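Local coordinates for putative exported protein (Aeromonas hydrophila subsp. hydrophila, PDB 4PJ2), which probably inhibits invertebrate-type (i-type) lysozymes in the bacterial periplasm and binds a magnesium ion, at residues V17-G22 / G59-L64; E76-V81 / L90-F95. All coordinates share one frame; numbering follows the deposited sequence.

Interaction 1 (V17-G22 / G59-L64); sequences VTVSEG and GSIKEL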
ATOM      1  N   VAL A  17      -2.765 -21.719   7.418  0.77 12.40           N
ATOM      2  CA  VAL A  17      -1.841 -20.746   6.856  0.77 12.34           C
ATOM      3  C   VAL A  17      -1.777 -19.537   7.780  0.77 12.50           C
ATOM      4  O   VAL A  17      -2.777 -19.132   8.362  0.77 13.57           O
ATOM      5  CB  VAL A  17      -2.236 -20.394   5.377  0.77 14.64           C
ATOM      6  CG1 VAL A  17      -3.520 -19.587   5.307  0.77 14.81           C
ATOM      7  CG2 VAL A  17      -1.161 -19.642   4.689  0.77 16.10           C
ATOM      8  N   THR A  18      -0.591 -18.952   7.913  1.00 11.72           N
ATOM      9  CA  THR A  18      -0.452 -17.652   8.532  1.00 11.49           C
ATOM     10  C   THR A  18       0.161 -16.682   7.535  1.00 11.18           C
ATOM     11  O   THR A  18       0.909 -17.068   6.643  1.00 11.16           O
ATOM     12  CB  THR A  18       0.386 -17.674   9.805  1.00 12.33           C
ATOM     13  OG1 THR A  18       1.734 -17.975   9.459  1.00 11.90           O
ATOM     14  CG2 THR A  18      -0.137 -18.687  10.806  1.00 12.71           C
ATOM     15  N   VAL A  19      -0.185 -15.417   7.708  1.00 10.85           N
ATOM     16  CA  VAL A  19       0.327 -14.343   6.865  1.00 10.92           C
ATOM     17  C   VAL A  19       0.769 -13.233   7.792  1.00 10.72           C
ATOM     18  O   VAL A  19       0.004 -12.803   8.650  1.00 12.31           O
ATOM     19  CB  VAL A  19      -0.736 -13.825   5.878  1.00 11.99           C
ATOM     20  CG1 VAL A  19      -0.147 -12.704   5.018  1.00 12.73           C
ATOM     21  CG2 VAL A  19      -1.237 -14.966   5.014  1.00 12.27           C
ATOM     22  N   SER A  20       2.003 -12.767   7.598  1.00 11.00           N
ATOM     23  CA  SER A  20       2.613 -11.765   8.473  1.00 11.88           C
ATOM     24  C   SER A  20       3.370 -10.733   7.670  1.00 12.38           C
ATOM     25  O   SER A  20       4.050 -11.078   6.716  1.00 12.63           O
ATOM     26  CB  SER A  20       3.683 -12.422   9.348  1.00 13.79           C
ATOM     27  OG  SER A  20       3.147 -13.333  10.254  1.00 16.17           O
ATOM     28  N   GLU A  21       3.303  -9.469   8.080  1.00 12.59           N
ATOM     29  CA  GLU A  21       4.238  -8.472   7.556  1.00 13.36           C
ATOM     30  C   GLU A  21       5.601  -8.636   8.210  1.00 13.19           C
ATOM     31  O   GLU A  21       5.720  -9.088   9.340  1.00 14.93           O
ATOM     32  CB  GLU A  21       3.681  -7.066   7.789  1.00 15.15           C
ATOM     33  CG  GLU A  21       2.552  -6.746   6.801  1.00 16.47           C
ATOM     34  CD  GLU A  21       1.870  -5.416   7.037  1.00 20.37           C
ATOM     35  OE1 GLU A  21       2.063  -4.833   8.116  1.00 24.38           O
ATOM     36  OE2 GLU A  21       1.123  -4.950   6.144  1.00 21.18           O
ATOM     37  N   GLY A  22       6.645  -8.259   7.499  1.00 13.14           N
ATOM     38  CA  GLY A  22       7.987  -8.355   8.057  1.00 13.34           C
ATOM     39  C   GLY A  22       8.205  -7.482   9.284  1.00 13.37           C
ATOM     40  O   GLY A  22       7.756  -6.341   9.347  1.00 14.52           O
ATOM     41  N   GLY A  59       2.832  -1.532   0.114  1.00 15.84           N
ATOM     42  CA  GLY A  59       1.822  -0.958   0.963  1.00 16.87           C
ATOM     43  C   GLY A  59       1.594  -1.859   2.137  1.00 17.92           C
ATOM     44  O   GLY A  59       2.476  -2.620   2.528  1.00 19.40           O
ATOM     45  N   SER A  60       0.406  -1.766   2.701  1.00 18.45           N
ATOM     46  CA  SER A  60      -0.007  -2.546   3.861  0.50 18.95           C
ATOM     47  C   SER A  60      -0.992  -3.639   3.452  1.00 18.24           C
ATOM     48  O   SER A  60      -1.826  -3.435   2.562  1.00 18.25           O
ATOM     49  CB  SER A  60      -0.709  -1.631   4.862  0.50 20.84           C
ATOM     50  OG  SER A  60       0.002  -0.430   5.049  0.50 22.60           O
ATOM     51  N   ILE A  61      -0.934  -4.783   4.113  1.00 16.69           N
ATOM     52  CA  ILE A  61      -1.895  -5.827   3.825  1.00 15.64           C
ATOM     53  C   ILE A  61      -3.256  -5.343   4.267  1.00 17.77           C
ATOM     54  O   ILE A  61      -3.438  -4.894   5.405  1.00 19.83           O
ATOM     55  CB  ILE A  61      -1.541  -7.112   4.549  1.00 15.09           C
ATOM     56  CG1 ILE A  61      -0.207  -7.661   4.021  1.00 15.21           C
ATOM     57  CG2 ILE A  61      -2.654  -8.135   4.374  1.00 15.60           C
ATOM     58  CD1 ILE A  61       0.238  -8.961   4.658  1.00 15.79           C
ATOM     59  N   LYS A  62      -4.208  -5.428   3.348  1.00 17.94           N
ATOM     60  CA  LYS A  62      -5.551  -4.923   3.551  1.00 20.73           C
ATOM     61  C   LYS A  62      -6.500  -6.049   3.931  1.00 22.12           C
ATOM     62  O   LYS A  62      -7.352  -5.872   4.793  1.00 24.94           O
ATOM     63  CB  LYS A  62      -6.022  -4.253   2.264  1.00 23.18           C
ATOM     64  CG  LYS A  62      -7.417  -3.647   2.352  1.00 26.24           C
ATOM     65  CD  LYS A  62      -7.994  -3.313   0.974  1.00 29.68           C
ATOM     66  CE  LYS A  62      -9.481  -2.956   1.047  1.00 32.14           C
ATOM     67  NZ  LYS A  62     -10.124  -3.061  -0.282  1.00 33.79           N
ATOM     68  N   GLU A  63      -6.368  -7.198   3.277  1.00 20.93           N
ATOM     69  CA  GLU A  63      -7.264  -8.321   3.541  1.00 22.25           C
ATOM     70  C   GLU A  63      -6.716  -9.608   2.935  1.00 19.71           C
ATOM     71  O   GLU A  63      -5.893  -9.579   2.015  1.00 18.76           O
ATOM     72  CB  GLU A  63      -8.666  -8.034   3.011  1.00 27.19           C
ATOM     73  CG  GLU A  63      -8.782  -8.086   1.514  1.00 30.81           C
ATOM     74  CD  GLU A  63     -10.213  -7.870   1.033  1.00 35.10           C
ATOM     75  OE1 GLU A  63     -10.387  -7.111   0.061  1.00 37.37           O
ATOM     76  OE2 GLU A  63     -11.158  -8.461   1.610  1.00 36.49           O
ATOM     77  N   LEU A  64      -7.195 -10.726   3.468  1.00 19.53           N
ATOM     78  CA  LEU A  64      -6.905 -12.053   2.939  1.00 18.86           C
ATOM     79  C   LEU A  64      -8.222 -12.603   2.414  1.00 19.39           C
ATOM     80  O   LEU A  64      -9.263 -12.451   3.063  1.00 20.62           O
ATOM     81  CB  LEU A  64      -6.403 -12.988   4.036  1.00 18.52           C
ATOM     82  CG  LEU A  64      -5.207 -12.470   4.828  1.00 19.46           C
ATOM     83  CD1 LEU A  64      -4.801 -13.536   5.836  1.00 21.30           C
ATOM     84  CD2 LEU A  64      -4.024 -12.103   3.934  1.00 18.47           C
TER
HETATM   85  O   HOH W   1       1.824  -1.921   7.059  1.00 26.53           O
HETATM   86  O   HOH W   2      -1.471  -4.147   7.410  1.00 26.81           O

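Interaction 2 (E76-V81 / L90-F95); sequences ELIVVV and LSADAF. With MG (magnesium ion), chain G.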
ATOM      1  N   GLU A  76      -7.691 -20.901  -3.365  1.00 20.84           N
ATOM      2  CA  GLU A  76      -6.382 -20.257  -3.348  1.00 20.41           C
ATOM      3  C   GLU A  76      -6.408 -19.192  -2.290  1.00 18.66           C
ATOM      4  O   GLU A  76      -7.473 -18.720  -1.895  1.00 19.41           O
ATOM      5  CB  GLU A  76      -6.101 -19.607  -4.702  1.00 21.14           C
ATOM      6  CG  GLU A  76      -5.567 -20.563  -5.735  1.00 22.73           C
ATOM      7  CD  GLU A  76      -6.554 -21.686  -6.043  1.00 24.19           C
ATOM      8  OE1 GLU A  76      -7.625 -21.413  -6.638  1.00 24.82           O
ATOM      9  OE2 GLU A  76      -6.262 -22.850  -5.700  1.00 25.61           O
ATOM     10  N   LEU A  77      -5.225 -18.829  -1.796  1.00 17.84           N
ATOM     11  CA  LEU A  77      -5.099 -17.692  -0.906  1.00 16.58           C
ATOM     12  C   LEU A  77      -4.756 -16.470  -1.707  1.00 17.25           C
ATOM     13  O   LEU A  77      -3.845 -16.507  -2.529  1.00 18.30           O
ATOM     14  CB  LEU A  77      -3.983 -17.959   0.104  1.00 16.61           C
ATOM     15  CG  LEU A  77      -3.580 -16.774   0.989  1.00 15.73           C
ATOM     16  CD1 LEU A  77      -4.664 -16.359   1.957  1.00 17.41           C
ATOM     17  CD2 LEU A  77      -2.291 -17.106   1.727  1.00 15.96           C
ATOM     18  N   ILE A  78      -5.480 -15.391  -1.450  1.00 16.50           N
ATOM     19  CA  ILE A  78      -5.187 -14.106  -2.083  1.00 16.60           C
ATOM     20  C   ILE A  78      -4.844 -13.114  -0.997  1.00 15.36           C
ATOM     21  O   ILE A  78      -5.607 -12.914  -0.067  1.00 17.09           O
ATOM     22  CB  ILE A  78      -6.358 -13.584  -2.946  1.00 17.95           C
ATOM     23  CG1 ILE A  78      -6.714 -14.625  -4.009  1.00 19.56           C
ATOM     24  CG2 ILE A  78      -5.958 -12.242  -3.587  1.00 18.38           C
ATOM     25  CD1 ILE A  78      -7.893 -15.525  -3.659  1.00 21.53           C
ATOM     26  N   VAL A  79      -3.657 -12.518  -1.104  1.00 14.17           N
ATOM     27  CA  VAL A  79      -3.221 -11.484  -0.175  1.00 13.57           C
ATOM     28  C   VAL A  79      -3.314 -10.147  -0.894  1.00 14.02           C
ATOM     29  O   VAL A  79      -2.656  -9.949  -1.913  1.00 14.69           O
ATOM     30  CB  VAL A  79      -1.781 -11.722   0.330  1.00 13.49           C
ATOM     31  CG1 VAL A  79      -1.371 -10.631   1.309  1.00 14.28           C
ATOM     32  CG2 VAL A  79      -1.663 -13.090   0.995  1.00 13.62           C
ATOM     33  N   VAL A  80      -4.157  -9.252  -0.378  1.00 13.58           N
ATOM     34  CA  VAL A  80      -4.408  -7.957  -1.008  1.00 14.34           C
ATOM     35  C   VAL A  80      -3.668  -6.882  -0.242  1.00 14.04           C
ATOM     36  O   VAL A  80      -3.759  -6.813   0.968  1.00 15.03           O
ATOM     37  CB  VAL A  80      -5.911  -7.610  -1.037  1.00 15.33           C
ATOM     38  CG1 VAL A  80      -6.112  -6.286  -1.770  1.00 16.20           C
ATOM     39  CG2 VAL A  80      -6.705  -8.725  -1.693  1.00 16.51           C
ATOM     40  N   VAL A  81      -2.959  -6.035  -0.975  1.00 14.00           N
ATOM     41  CA  VAL A  81      -2.116  -4.996  -0.396  1.00 14.52           C
ATOM     42  C   VAL A  81      -2.525  -3.640  -0.956  1.00 15.85           C
ATOM     43  O   VAL A  81      -2.738  -3.514  -2.156  1.00 16.51           O
ATOM     44  CB  VAL A  81      -0.630  -5.264  -0.720  1.00 14.53           C
ATOM     45  CG1 VAL A  81       0.286  -4.149  -0.216  1.00 15.95           C
ATOM     46  CG2 VAL A  81      -0.203  -6.587  -0.094  1.00 14.38           C
ATOM     47  N   LEU A  90      -4.253  -0.957  -5.412  1.00 19.18           N
ATOM     48  CA  LEU A  90      -4.239  -2.324  -4.903  1.00 18.77           C
ATOM     49  C   LEU A  90      -3.316  -3.203  -5.709  1.00 18.14           C
ATOM     50  O   LEU A  90      -3.186  -3.121  -6.925  1.00 18.90           O
ATOM     51  CB  LEU A  90      -5.655  -2.917  -4.930  1.00 20.34           C
ATOM     52  CG  LEU A  90      -6.693  -2.203  -4.059  1.00 21.54           C
ATOM     53  CD1 LEU A  90      -8.060  -2.873  -4.211  1.00 22.76           C
ATOM     54  CD2 LEU A  90      -6.307  -2.154  -2.598  1.00 23.26           C
ATOM     55  N   SER A  91      -2.668  -4.102  -4.976  1.00 17.21           N
ATOM     56  CA  SER A  91      -1.903  -5.180  -5.568  1.00 16.31           C
ATOM     57  C   SER A  91      -2.308  -6.445  -4.836  1.00 15.73           C
ATOM     58  O   SER A  91      -2.930  -6.395  -3.775  1.00 16.69           O
ATOM     59  CB  SER A  91      -0.394  -4.903  -5.466  1.00 16.78           C
ATOM     60  OG  SER A  91      -0.003  -4.656  -4.124  1.00 17.22           O
ATOM     61  N   ALA A  92      -2.026  -7.583  -5.435  1.00 15.85           N
ATOM     62  CA  ALA A  92      -2.382  -8.828  -4.787  1.00 16.03           C
ATOM     63  C   ALA A  92      -1.561  -9.949  -5.354  1.00 16.93           C
ATOM     64  O   ALA A  92      -1.198  -9.942  -6.530  1.00 18.41           O
ATOM     65  CB  ALA A  92      -3.858  -9.134  -4.976  1.00 16.56           C
ATOM     66  N   ASP A  93      -1.291 -10.920  -4.495  1.00 15.24           N
ATOM     67  CA  ASP A  93      -0.674 -12.176  -4.883  1.00 15.17           C
ATOM     68  C   ASP A  93      -1.620 -13.311  -4.556  1.00 15.71           C
ATOM     69  O   ASP A  93      -2.256 -13.306  -3.509  1.00 16.77           O
ATOM     70  CB  ASP A  93       0.642 -12.375  -4.129  1.00 15.18           C
ATOM     71  CG  ASP A  93       1.614 -11.271  -4.405  1.00 16.71           C
ATOM     72  OD1 ASP A  93       2.057 -11.150  -5.566  1.00 19.94           O
ATOM     73  OD2 ASP A  93       1.902 -10.495  -3.470  1.00 16.67           O
ATOM     74  N   ALA A  94      -1.704 -14.273  -5.461  1.00 17.64           N
ATOM     75  CA  ALA A  94      -2.478 -15.486  -5.227  1.00 18.43           C
ATOM     76  C   ALA A  94      -1.532 -16.674  -5.053  1.00 18.45           C
ATOM     77  O   ALA A  94      -0.518 -16.768  -5.749  1.00 17.91           O
ATOM     78  CB  ALA A  94      -3.452 -15.744  -6.378  1.00 19.50           C
ATOM     79  N   PHE A  95      -1.909 -17.580  -4.156  1.00 17.32           N
ATOM     80  CA  PHE A  95      -1.132 -18.772  -3.840  1.00 17.06           C
ATOM     81  C   PHE A  95      -1.998 -20.014  -3.901  1.00 17.62           C
ATOM     82  O   PHE A  95      -3.134 -20.008  -3.427  1.00 20.07           O
ATOM     83  CB  PHE A  95      -0.549 -18.708  -2.418  1.00 16.36           C
ATOM     84  CG  PHE A  95       0.327 -17.526  -2.161  1.00 14.96           C
ATOM     85  CD1 PHE A  95       1.706 -17.647  -2.164  1.00 16.98           C
ATOM     86  CD2 PHE A  95      -0.228 -16.300  -1.874  1.00 15.59           C
ATOM     87  CE1 PHE A  95       2.498 -16.552  -1.917  1.00 17.95           C
ATOM     88  CE2 PHE A  95       0.566 -15.191  -1.644  1.00 15.61           C
ATOM     89  CZ  PHE A  95       1.925 -15.323  -1.659  1.00 17.20           C
TER
HETATM   90 MG    MG G 203      -8.461 -23.733  -6.502  1.00 28.81          MG

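Interaction 1 (V17-G22 / G59-L64)
Glu21 reaches from strand 17-21 to the start of strand 60-64, across the gap between two antiparallel sheets. Its CB leaves the backbone toward the other strand, and Glu21 CG lies 3.9 Å from Ile61 CD1, the two side chains sliding past each other in opposite directions. Beyond CG the chain is extended (chi2 175°), which carries the carboxylate past the aliphatic part to the backbone of 60-64. There OE2 accepts the amide of Ile61, with Ile61 N to Glu21 OE2 at 2.9 Å and a nearly straight N-H...O angle of 172°, the donor arriving almost along the C-O axis. Water 2 donates to Glu21 OE2 at 3.0 Å and to Ile61 O, closing a second link to this residue. Water 1 can donate to OE1, though it has more acceptors in reach than protons, and in the conformer described it also meets Ser60 OG, which bonds to Ala27 O. Deeper in, the contact is purely apolar. Val19 CG1 meets Ile61 CD1 at 3.8 Å, the two side chains crossing at a slant, while Val19 CG2 sits 3.9 Å from Leu64 CD1 as valine and leucine slide past each other. Leu77 also touches Val19, and Phe5 packs against both Ile61 and Leu64. The strand axes, 8.5 Å apart, are too far for backbone pairing, so side chains join the sheets. Bonds to both carboxylate oxygens, from Ile61 N and water 2 at OE2 and from water 1 and, weakly, Phe5 N at OE1, probably restrain the group's rotation at the polar rim of an aliphatic interface.

Interaction 2 (E76-V81 / L90-F95)
Leu77 O accepts the backbone amide of Phe95, with Phe95 N to Leu77 O at 2.7 Å, and the CA-H of Ala94 approaches the same oxygen at 3.2 Å between Ala94 CA and Leu77 O. Leu77 O also lies at the edge of the phenyl ring, in its plane, nearest CD2. Leu77-Phe95, Val79-Asp93 and Val81-Ser91 are antiparallel hydrogen-bonded pairs, and Ile78-Ala94 and Val80-Ala92 are the non-hydrogen-bonded pairs between them. On the side of Leu77, Val79 and Phe95, Val79 CG2 comes slantwise to Phe95 CE2 at 4.0 Å. Tyr32 and Val34 of the other sheet touch the Phe95 side chain. Asp93, on this side too, gives its two carboxylate oxygens to Tyr32 OH and His108 ND1. On the other side Ile78 CG2 packs on Ala92 CB at 4.0 Å, beneath helix 118-123. At the strand start Glu76 bends at chi2 (62°), leading its carboxylate away from the hairpin: OE1 and OE2 both bind magnesium at 2.5 Å, with the side chains of Asp68, Asn70 and Asp72 and the backbone O of Gln74 completing the site, and Leu69 N bonds to OE1. The ion probably offsets the charge of this buried carboxylate; because Glu76 is also the first residue of strand 76-81, the site is joined to a hairpin whose three hydrogen-bonded pairs here each carry both bonds.

Interaction 1 joins two different four-stranded antiparallel sheets through side chains, whereas interaction 2 pairs neighbouring strands within one of them. The second is buried almost throughout and rests on backbone bonds; the first is only partly buried, with an aliphatic inner part and a hydrated carboxylate at its rim. Their centres lie about 9 Å apart, and strands 60-67 and 76-82 are themselves neighbours: Lys62 N lies 2.8 Å from Val80 O, a probable hydrogen bond, and Lys62 and Glu63 form a classic beta bulge opposite Val80. Carboxylates serve each differently, grasping a backbone amide in interaction 1 and chelating magnesium in interaction 2.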